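Local coordinates for probable ABC transporter extracellular-binding protein YckB (Bacillus subtilis, PDB 2IEE) that probably serves as the extracellular solute-binding component of a binding-protein-dependent ABC transport system, at residues Pro33-Asp38 with Asp44-Tyr49; Val51-Glu56 with Gly235-Leu240; Lys153-Asp158 with Gly172-Ile177. All coordinates share one frame; numbering follows the deposited sequence.

Contact 1 of 3, residues Pro33-Asp38 with Asp44-Tyr49; sequences PTSYHD and DKLTGY
Tyr36 and Thr47 meet across a short antiparallel beta hairpin made of strands 36-38 and 45-47. Their side chains lie side by side and point the same way. CG2 of Thr47 sits over one face of the Tyr36 ring, 4.1 Å from the ring centroid and offset toward the rim, in a CH-pi contact. The chi1 of Tyr36 is 66°, with CG between the backbone N and the carbonyl carbon. This carries the ring toward the partner segment, and CE1 of Tyr36 comes within 3.5 Å of CA of Gly48, just past the strand. Phe244 of helix 236-244 touches both Tyr36 and Thr47. OG1 of Thr47 is hydrogen-bonded to Glu52 OE2.

The two residues are a hydrogen-bonded pair. The bond from Thr47 N to Tyr36 O is short, at 2.7 Å, and nearly straight. The return bond runs from Tyr36 N to Thr47 O.

His37 and Leu46 form the next, non-hydrogen-bonded pair, on the other face of the hairpin. Leu46 CD1 lies over one face of the imidazole, 4.0 Å from NE2 of His37. Asp44 O comes to the ring edge, 3.3 Å from His37 CD2. NE2 bonds to Glu69 OE2, so the ring is held at its far end as well.

Beyond the strands, Gly48 is at the N-cap position of helix 49-60. Having no side chain, it lets its CA approach Thr34 CA to 4.0 Å. Thr34 and Ser35 form a classic beta bulge. Tyr49 N then bonds Pro33 O at 2.9 Å.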
loop_
_atom_site.group_PDB
_atom_site.type_symbol
_atom_site.label_atom_id
_atom_site.label_comp_id
_atom_site.label_asym_id
_atom_site.label_seq_id
_atom_site.Cartn_x
_atom_site.Cartn_y
_atom_site.Cartn_z
ATOM N N PRO A 33 4.205 5.797 1.256
ATOM C CA PRO A 33 4.516 6.778 0.215
ATOM C C PRO A 33 3.617 6.636 -1.025
ATOM O O PRO A 33 4.050 6.923 -2.143
ATOM C CB PRO A 33 5.956 6.435 -0.117
ATOM C CG PRO A 33 5.866 4.919 -0.169
ATOM C CD PRO A 33 5.001 4.573 1.050
ATOM N N THR A 34 2.380 6.198 -0.841
ATOM C CA THR A 34 1.506 6.013 -1.992
ATOM C C THR A 34 0.456 7.115 -2.162
ATOM O O THR A 34 0.004 7.391 -3.275
ATOM C CB THR A 34 0.819 4.636 -1.923
ATOM O OG1 THR A 34 0.349 4.280 -3.228
ATOM C CG2 THR A 34 -0.354 4.666 -0.954
ATOM N N SER A 35 0.064 7.728 -1.052
ATOM C CA SER A 35 -0.905 8.817 -1.068
ATOM C C SER A 35 -0.656 9.659 0.180
ATOM O O SER A 35 -1.093 9.306 1.271
ATOM C CB SER A 35 -2.336 8.275 -1.060
ATOM O OG SER A 35 -3.272 9.341 -1.016
ATOM N N TYR A 36 0.059 10.764 0.015
ATOM C CA TYR A 36 0.373 11.635 1.143
ATOM C C TYR A 36 0.670 13.039 0.638
ATOM O O TYR A 36 0.622 13.292 -0.560
ATOM C CB TYR A 36 1.599 11.103 1.899
ATOM C CG TYR A 36 2.873 11.156 1.084
ATOM C CD1 TYR A 36 3.104 10.250 0.051
ATOM C CD2 TYR A 36 3.827 12.145 1.321
ATOM C CE1 TYR A 36 4.252 10.324 -0.731
ATOM C CE2 TYR A 36 4.978 12.235 0.550
ATOM C CZ TYR A 36 5.186 11.325 -0.474
ATOM O OH TYR A 36 6.322 11.427 -1.237
ATOM N N HIS A 37 0.988 13.948 1.551
ATOM C CA HIS A 37 1.295 15.315 1.166
ATOM C C HIS A 37 2.795 15.586 1.300
ATOM O O HIS A 37 3.419 15.232 2.306
ATOM C CB HIS A 37 0.511 16.311 2.024
ATOM C CG HIS A 37 -0.974 16.151 1.939
ATOM N ND1 HIS A 37 -1.687 15.331 2.789
ATOM C CD2 HIS A 37 -1.883 16.698 1.096
ATOM C CE1 HIS A 37 -2.969 15.380 2.474
ATOM N NE2 HIS A 37 -3.115 16.202 1.450
ATOM N N ASP A 38 3.355 16.224 0.275
ATOM C CA ASP A 38 4.771 16.560 0.234
ATOM C C ASP A 38 5.090 17.771 1.112
ATOM O O ASP A 38 5.217 18.895 0.624
ATOM C CB ASP A 38 5.187 16.821 -1.217
ATOM C CG ASP A 38 6.658 17.159 -1.350
ATOM O OD1 ASP A 38 7.452 16.689 -0.513
ATOM O OD2 ASP A 38 7.026 17.882 -2.300
ATOM N N ASP A 44 3.055 20.792 0.235
ATOM C CA ASP A 44 1.900 20.108 0.812
ATOM C C ASP A 44 1.053 19.522 -0.307
ATOM O O ASP A 44 -0.144 19.281 -0.132
ATOM C CB ASP A 44 1.027 21.069 1.632
ATOM C CG ASP A 44 1.787 21.739 2.771
ATOM O OD1 ASP A 44 2.665 21.087 3.366
ATOM O OD2 ASP A 44 1.493 22.914 3.077
ATOM N N LYS A 45 1.671 19.302 -1.461
ATOM C CA LYS A 45 0.961 18.757 -2.610
ATOM C C LYS A 45 0.607 17.293 -2.407
ATOM O O LYS A 45 1.430 16.509 -1.933
ATOM C CB LYS A 45 1.812 18.894 -3.873
ATOM C CG LYS A 45 1.106 18.450 -5.148
ATOM C CD LYS A 45 2.020 18.584 -6.360
ATOM C CE LYS A 45 1.298 18.213 -7.645
ATOM N NZ LYS A 45 2.208 18.277 -8.820
ATOM N N LEU A 46 -0.619 16.924 -2.766
ATOM C CA LEU A 46 -1.046 15.540 -2.635
ATOM C C LEU A 46 -0.242 14.770 -3.680
ATOM O O LEU A 46 -0.275 15.089 -4.860
ATOM C CB LEU A 46 -2.555 15.417 -2.899
ATOM C CG LEU A 46 -3.181 14.014 -2.823
ATOM C CD1 LEU A 46 -2.932 13.397 -1.448
ATOM C CD2 LEU A 46 -4.672 14.106 -3.098
ATOM N N THR A 47 0.495 13.760 -3.240
ATOM C CA THR A 47 1.317 13.002 -4.164
ATOM C C THR A 47 1.424 11.550 -3.709
ATOM O O THR A 47 0.564 11.076 -2.979
ATOM C CB THR A 47 2.721 13.654 -4.281
ATOM O OG1 THR A 47 3.506 12.953 -5.250
ATOM C CG2 THR A 47 3.425 13.650 -2.947
ATOM N N GLY A 48 2.464 10.844 -4.142
ATOM C CA GLY A 48 2.609 9.450 -3.752
ATOM C C GLY A 48 2.473 8.519 -4.946
ATOM O O GLY A 48 1.859 8.880 -5.954
ATOM N N TYR A 49 3.028 7.315 -4.836
ATOM C CA TYR A 49 2.976 6.367 -5.940
ATOM C C TYR A 49 1.613 6.221 -6.631
ATOM O O TYR A 49 1.492 6.498 -7.820
ATOM C CB TYR A 49 3.460 4.987 -5.485
ATOM C CG TYR A 49 3.360 3.950 -6.581
ATOM C CD1 TYR A 49 4.146 4.041 -7.726
ATOM C CD2 TYR A 49 2.441 2.914 -6.495
ATOM C CE1 TYR A 49 4.012 3.125 -8.761
ATOM C CE2 TYR A 49 2.298 1.991 -7.522
ATOM C CZ TYR A 49 3.082 2.101 -8.650
ATOM O OH TYR A 49 2.930 1.190 -9.664
#

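Contact 2 of 3, residues Val51-Glu56 with Gly235-Leu240; sequences VEVVRE and GSLTKL
Antiparallel helix packing joins helix 49-60 to the late helix 236-244 through Val53, Leu237 and Leu240. The axes of segments 51-56 and 236-240 come within 10.3 Å and make an angle of 148°. The interface is small and made by apolar groups.

Val53 uses both methyls. CG1 reaches Leu237 CD2 at 3.8 Å, and the two side chains cross at about a right angle. CG2 meets Leu240 CD1 at 3.9 Å. The same CD1 of Leu240 also rests on the backbone, 3.9 Å from Val53 CA. Leu237 and Leu240 are one turn apart, so both present a methyl to Val53.

The bond to CB of Leu240 points toward helix 49-60. Its chi1 of -73° sets CG anti to the carbonyl carbon, and the fork spreads over two residues. CD1 goes to Val53, while CD2 lies 3.8 Å from Glu52 CB.

Both helices belong to the lobe of this type II periplasmic-binding-protein fold that holds the parallel sheet of strands 22-27, 64-69 and 86-87. Leu228 of helix 218-234 also touches Val53, and Tyr49 touches both leucines. Gly235, with a positive phi, ends helix 218-234 and is at the N-cap position of helix 236-244.

Glu52 gives only its aliphatic root to this packing. Its chain bends at chi2 (-53°), which turns the carboxylate away from Leu240. OE2 of Glu52 makes a salt bridge of 2.6 Å with Arg55 NH1 on the same helix. At the other end of the interface Arg60 pairs with Glu56 and bonds Ser236 OG.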
loop_
_atom_site.group_PDB
_atom_site.type_symbol
_atom_site.label_atom_id
_atom_site.label_comp_id
_atom_site.label_asym_id
_atom_site.label_seq_id
_atom_site.Cartn_x
_atom_site.Cartn_y
_atom_site.Cartn_z
ATOM N N VAL A 51 -1.200 7.955 -6.278
ATOM C CA VAL A 51 -1.738 9.242 -6.703
ATOM C C VAL A 51 -1.140 9.630 -8.055
ATOM O O VAL A 51 -1.863 10.025 -8.969
ATOM C CB VAL A 51 -1.427 10.335 -5.652
ATOM C CG1 VAL A 51 -1.688 11.716 -6.216
ATOM C CG2 VAL A 51 -2.276 10.109 -4.419
ATOM N N GLU A 52 0.176 9.496 -8.187
ATOM C CA GLU A 52 0.837 9.855 -9.433
ATOM C C GLU A 52 0.469 8.902 -10.561
ATOM O O GLU A 52 0.366 9.316 -11.714
ATOM C CB GLU A 52 2.363 9.900 -9.250
ATOM C CG GLU A 52 2.867 10.961 -8.266
ATOM C CD GLU A 52 2.354 12.364 -8.572
ATOM O OE1 GLU A 52 2.191 12.704 -9.766
ATOM O OE2 GLU A 52 2.123 13.137 -7.617
ATOM N N VAL A 53 0.271 7.628 -10.236
ATOM C CA VAL A 53 -0.103 6.648 -11.249
ATOM C C VAL A 53 -1.454 7.027 -11.850
ATOM O O VAL A 53 -1.640 6.985 -13.059
ATOM C CB VAL A 53 -0.206 5.221 -10.651
ATOM C CG1 VAL A 53 -0.864 4.282 -11.653
ATOM C CG2 VAL A 53 1.189 4.705 -10.286
ATOM N N VAL A 54 -2.397 7.389 -10.989
ATOM C CA VAL A 54 -3.723 7.785 -11.438
ATOM C C VAL A 54 -3.648 9.092 -12.233
ATOM O O VAL A 54 -4.223 9.214 -13.316
ATOM C CB VAL A 54 -4.668 7.986 -10.230
ATOM C CG1 VAL A 54 -5.999 8.548 -10.696
ATOM C CG2 VAL A 54 -4.880 6.667 -9.511
ATOM N N ARG A 55 -2.926 10.063 -11.681
ATOM C CA ARG A 55 -2.766 11.369 -12.309
ATOM C C ARG A 55 -2.283 11.221 -13.750
ATOM O O ARG A 55 -2.876 11.779 -14.677
ATOM C CB ARG A 55 -1.784 12.215 -11.478
ATOM C CG ARG A 55 -1.458 13.605 -12.019
ATOM C CD ARG A 55 -0.612 14.394 -11.001
ATOM N NE ARG A 55 -1.442 14.988 -9.952
ATOM C CZ ARG A 55 -1.101 15.080 -8.671
ATOM N NH1 ARG A 55 0.062 14.612 -8.244
ATOM N NH2 ARG A 55 -1.927 15.661 -7.813
ATOM N N GLU A 56 -1.221 10.446 -13.931
ATOM C CA GLU A 56 -0.639 10.216 -15.247
ATOM C C GLU A 56 -1.579 9.415 -16.148
ATOM O O GLU A 56 -1.701 9.699 -17.340
ATOM C CB GLU A 56 0.701 9.485 -15.092
ATOM C CG GLU A 56 1.462 9.237 -16.387
ATOM C CD GLU A 56 1.857 10.528 -17.089
ATOM O OE1 GLU A 56 2.069 11.544 -16.395
ATOM O OE2 GLU A 56 1.970 10.525 -18.334
ATOM N N GLY A 235 7.359 1.728 -19.309
ATOM C CA GLY A 235 8.167 1.928 -18.116
ATOM C C GLY A 235 7.743 3.024 -17.156
ATOM O O GLY A 235 8.425 3.264 -16.160
ATOM N N SER A 236 6.625 3.686 -17.441
ATOM C CA SER A 236 6.130 4.754 -16.577
ATOM C C SER A 236 5.801 4.250 -15.176
ATOM O O SER A 236 6.109 4.907 -14.183
ATOM C CB SER A 236 4.885 5.396 -17.191
ATOM O OG SER A 236 5.185 5.955 -18.455
ATOM N N LEU A 237 5.166 3.087 -15.093
ATOM C CA LEU A 237 4.822 2.524 -13.794
ATOM C C LEU A 237 6.084 2.252 -12.980
ATOM O O LEU A 237 6.201 2.683 -11.834
ATOM C CB LEU A 237 4.021 1.228 -13.961
ATOM C CG LEU A 237 2.554 1.357 -14.380
ATOM C CD1 LEU A 237 1.929 -0.020 -14.450
ATOM C CD2 LEU A 237 1.799 2.216 -13.373
ATOM N N THR A 238 7.032 1.535 -13.579
ATOM C CA THR A 238 8.279 1.214 -12.895
ATOM C C THR A 238 8.988 2.499 -12.483
ATOM O O THR A 238 9.538 2.589 -11.387
ATOM C CB THR A 238 9.215 0.374 -13.798
ATOM O OG1 THR A 238 8.586 -0.876 -14.094
ATOM C CG2 THR A 238 10.541 0.105 -13.096
ATOM N N LYS A 239 8.953 3.497 -13.359
ATOM C CA LYS A 239 9.592 4.783 -13.088
ATOM C C LYS A 239 9.004 5.447 -11.848
ATOM O O LYS A 239 9.737 5.912 -10.974
ATOM C CB LYS A 239 9.436 5.709 -14.297
ATOM C CG LYS A 239 10.095 7.073 -14.137
ATOM C CD LYS A 239 10.159 7.793 -15.480
ATOM C CE LYS A 239 10.962 9.078 -15.393
ATOM N NZ LYS A 239 11.168 9.691 -16.736
ATOM N N LEU A 240 7.678 5.493 -11.770
ATOM C CA LEU A 240 7.016 6.104 -10.622
ATOM C C LEU A 240 7.279 5.295 -9.352
ATOM O O LEU A 240 7.465 5.857 -8.274
ATOM C CB LEU A 240 5.509 6.207 -10.883
ATOM C CG LEU A 240 5.083 7.277 -11.893
ATOM C CD1 LEU A 240 3.620 7.098 -12.247
ATOM C CD2 LEU A 240 5.329 8.666 -11.302
#

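Contact 3 of 3, residues Lys153-Asp158 with Gly172-Ile177; sequences KEVIYD and GRTDVI
Thr174 makes the contact with Val155 and Tyr157, and its two branches, OG1 and CG2, divide the work. The bond from CA to CB of Thr174 points toward segment 153-158. From CB the two branches part. CG2, the methyl, is set anti to the carbonyl carbon by a chi1 of 53°, and it does the direct touching. It lies 3.5 Å from Tyr157 OH and 4.0 Å from Val155 CG2. The Tyr157 side chain arrives from the opposite direction, and the Val155 side chain crosses that of Thr174 at a slant.

A water is hydrogen-bonded to OG1 of Thr174, 2.8 Å away. That water also donates a weak bond to Tyr157 OH, at 3.3 Å. The hydroxyl of the threonine is therefore linked to the phenol by solvent, while its methyl touches the same oxygen directly.

The segments are the ends of a beta-alpha-beta crossover. Strand 153-154 leads through helix 162-171 to strand 176-180, and the parallel strand 134-136 lies between the two in the mixed sheet. Val155 bonds by its backbone to Ala135, and Asp175 to Lys134, so both segments are fastened to that middle strand. Helix 162-171 stops at Gly172 in a Schellman motif, just before Thr174.

Tyr157 OH has a stronger partner in Asp168 OD2 of that helix. The other oxygen of Asp168 forms a salt bridge with Arg173 NH1. The carboxylate is thus gripped from both segments, which would fix the end of the phenol beside Thr174. The Tyr157 ring also meets Tyr165 edge to face, and the backbone of Thr174 bonds back to Asp168.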
loop_
_atom_site.group_PDB
_atom_site.type_symbol
_atom_site.label_atom_id
_atom_site.label_comp_id
_atom_site.label_asym_id
_atom_site.label_seq_id
_atom_site.Cartn_x
_atom_site.Cartn_y
_atom_site.Cartn_z
ATOM N N LYS A 153 3.295 -11.524 21.870
ATOM C CA LYS A 153 2.836 -10.579 22.877
ATOM C C LYS A 153 2.707 -9.248 22.155
ATOM O O LYS A 153 3.646 -8.806 21.490
ATOM C CB LYS A 153 3.866 -10.433 23.998
ATOM C CG LYS A 153 4.224 -11.730 24.702
ATOM C CD LYS A 153 5.203 -11.484 25.841
ATOM C CE LYS A 153 5.570 -12.792 26.531
ATOM N NZ LYS A 153 6.465 -12.551 27.694
ATOM N N GLU A 154 1.553 -8.604 22.269
ATOM C CA GLU A 154 1.383 -7.318 21.611
ATOM C C GLU A 154 1.923 -6.215 22.509
ATOM O O GLU A 154 1.575 -6.137 23.684
ATOM C CB GLU A 154 -0.089 -7.065 21.296
ATOM C CG GLU A 154 -0.382 -5.633 20.885
ATOM C CD GLU A 154 -1.834 -5.421 20.509
ATOM O OE1 GLU A 154 -2.714 -6.053 21.128
ATOM O OE2 GLU A 154 -2.094 -4.609 19.598
ATOM N N VAL A 155 2.788 -5.370 21.959
ATOM C CA VAL A 155 3.356 -4.278 22.737
ATOM C C VAL A 155 2.517 -3.019 22.545
ATOM O O VAL A 155 2.293 -2.575 21.419
ATOM C CB VAL A 155 4.814 -3.994 22.323
ATOM C CG1 VAL A 155 5.375 -2.847 23.151
ATOM C CG2 VAL A 155 5.660 -5.244 22.517
ATOM N N ILE A 156 2.040 -2.458 23.650
ATOM C CA ILE A 156 1.222 -1.252 23.592
ATOM C C ILE A 156 2.054 0.011 23.744
ATOM O O ILE A 156 2.683 0.224 24.778
ATOM C CB ILE A 156 0.139 -1.250 24.695
ATOM C CG1 ILE A 156 -0.942 -2.276 24.370
ATOM C CG2 ILE A 156 -0.501 0.122 24.796
ATOM C CD1 ILE A 156 -1.688 -1.960 23.091
ATOM N N TYR A 157 2.054 0.842 22.708
ATOM C CA TYR A 157 2.786 2.104 22.730
ATOM C C TYR A 157 1.812 3.258 22.935
ATOM O O TYR A 157 0.681 3.222 22.446
ATOM C CB TYR A 157 3.525 2.331 21.413
ATOM C CG TYR A 157 4.849 1.615 21.289
ATOM C CD1 TYR A 157 4.916 0.267 20.929
ATOM C CD2 TYR A 157 6.042 2.303 21.490
ATOM C CE1 TYR A 157 6.152 -0.372 20.761
ATOM C CE2 TYR A 157 7.271 1.678 21.335
ATOM C CZ TYR A 157 7.324 0.347 20.967
ATOM O OH TYR A 157 8.554 -0.244 20.803
ATOM N N ASP A 158 2.250 4.287 23.649
ATOM C CA ASP A 158 1.402 5.443 23.895
ATOM C C ASP A 158 1.238 6.222 22.596
ATOM O O ASP A 158 0.131 6.366 22.078
ATOM C CB ASP A 158 2.029 6.336 24.967
ATOM C CG ASP A 158 1.119 7.477 25.383
ATOM O OD1 ASP A 158 0.813 8.336 24.528
ATOM O OD2 ASP A 158 0.707 7.512 26.566
ATOM N N GLY A 172 16.510 -4.509 21.580
ATOM C CA GLY A 172 16.120 -5.722 22.271
ATOM C C GLY A 172 14.928 -5.470 23.184
ATOM O O GLY A 172 14.502 -6.371 23.899
ATOM N N ARG A 173 14.395 -4.247 23.175
ATOM C CA ARG A 173 13.232 -3.918 24.001
ATOM C C ARG A 173 11.989 -4.606 23.426
ATOM O O ARG A 173 11.071 -4.962 24.162
ATOM C CB ARG A 173 13.034 -2.399 24.087
ATOM C CG ARG A 173 14.164 -1.691 24.804
ATOM C CD ARG A 173 13.830 -0.231 25.137
ATOM N NE ARG A 173 12.691 -0.120 26.043
ATOM C CZ ARG A 173 11.487 0.316 25.686
ATOM N NH1 ARG A 173 11.259 0.693 24.433
ATOM N NH2 ARG A 173 10.505 0.362 26.579
ATOM N N THR A 174 11.968 -4.774 22.105
ATOM C CA THR A 174 10.895 -5.493 21.423
ATOM C C THR A 174 11.604 -6.493 20.513
ATOM O O THR A 174 12.834 -6.461 20.394
ATOM C CB THR A 174 10.001 -4.579 20.565
ATOM O OG1 THR A 174 10.814 -3.809 19.668
ATOM C CG2 THR A 174 9.152 -3.665 21.463
ATOM N N ASP A 175 10.849 -7.371 19.861
ATOM C CA ASP A 175 11.467 -8.382 19.009
ATOM C C ASP A 175 11.164 -8.330 17.524
ATOM O O ASP A 175 12.040 -8.585 16.696
ATOM C CB ASP A 175 11.081 -9.774 19.492
ATOM C CG ASP A 175 11.507 -10.033 20.908
ATOM O OD1 ASP A 175 12.704 -9.853 21.195
ATOM O OD2 ASP A 175 10.646 -10.429 21.723
ATOM N N VAL A 176 9.925 -8.003 17.182
ATOM C CA VAL A 176 9.541 -8.025 15.789
ATOM C C VAL A 176 8.459 -7.017 15.434
ATOM O O VAL A 176 7.646 -6.634 16.277
ATOM C CB VAL A 176 9.048 -9.448 15.447
ATOM C CG1 VAL A 176 7.831 -9.770 16.300
ATOM C CG2 VAL A 176 8.726 -9.581 13.961
ATOM N N ILE A 177 8.477 -6.584 14.175
ATOM C CA ILE A 177 7.487 -5.656 13.637
ATOM C C ILE A 177 6.951 -6.305 12.367
ATOM O O ILE A 177 7.723 -6.649 11.472
ATOM C CB ILE A 177 8.088 -4.303 13.207
ATOM C CG1 ILE A 177 8.806 -3.641 14.376
ATOM C CG2 ILE A 177 6.967 -3.372 12.707
ATOM C CD1 ILE A 177 7.908 -3.362 15.535
HETATM O O HOH W 1 9.285 -2.101 18.131
#

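In the fold
From the N terminus, the chain first closes contact 1, whose segments are separated by a five-residue hairpin turn. Strand 45-47 then runs directly into helix 49-60, which opens contact 2. The two contacts touch, with a backbone bond between Thr34 and Val51. Contact 2 closes only after 178 further residues, when helix 236-244 returns to the same lobe. Contact 3 is nested inside that long loop. It joins the two ends of a strand-helix-strand unit in the mixed sheet, on the other side of the chain's centre. Its centre is about 36 Å from that of contact 2 and 29 Å from that of contact 1. No two contacts cross along the chain.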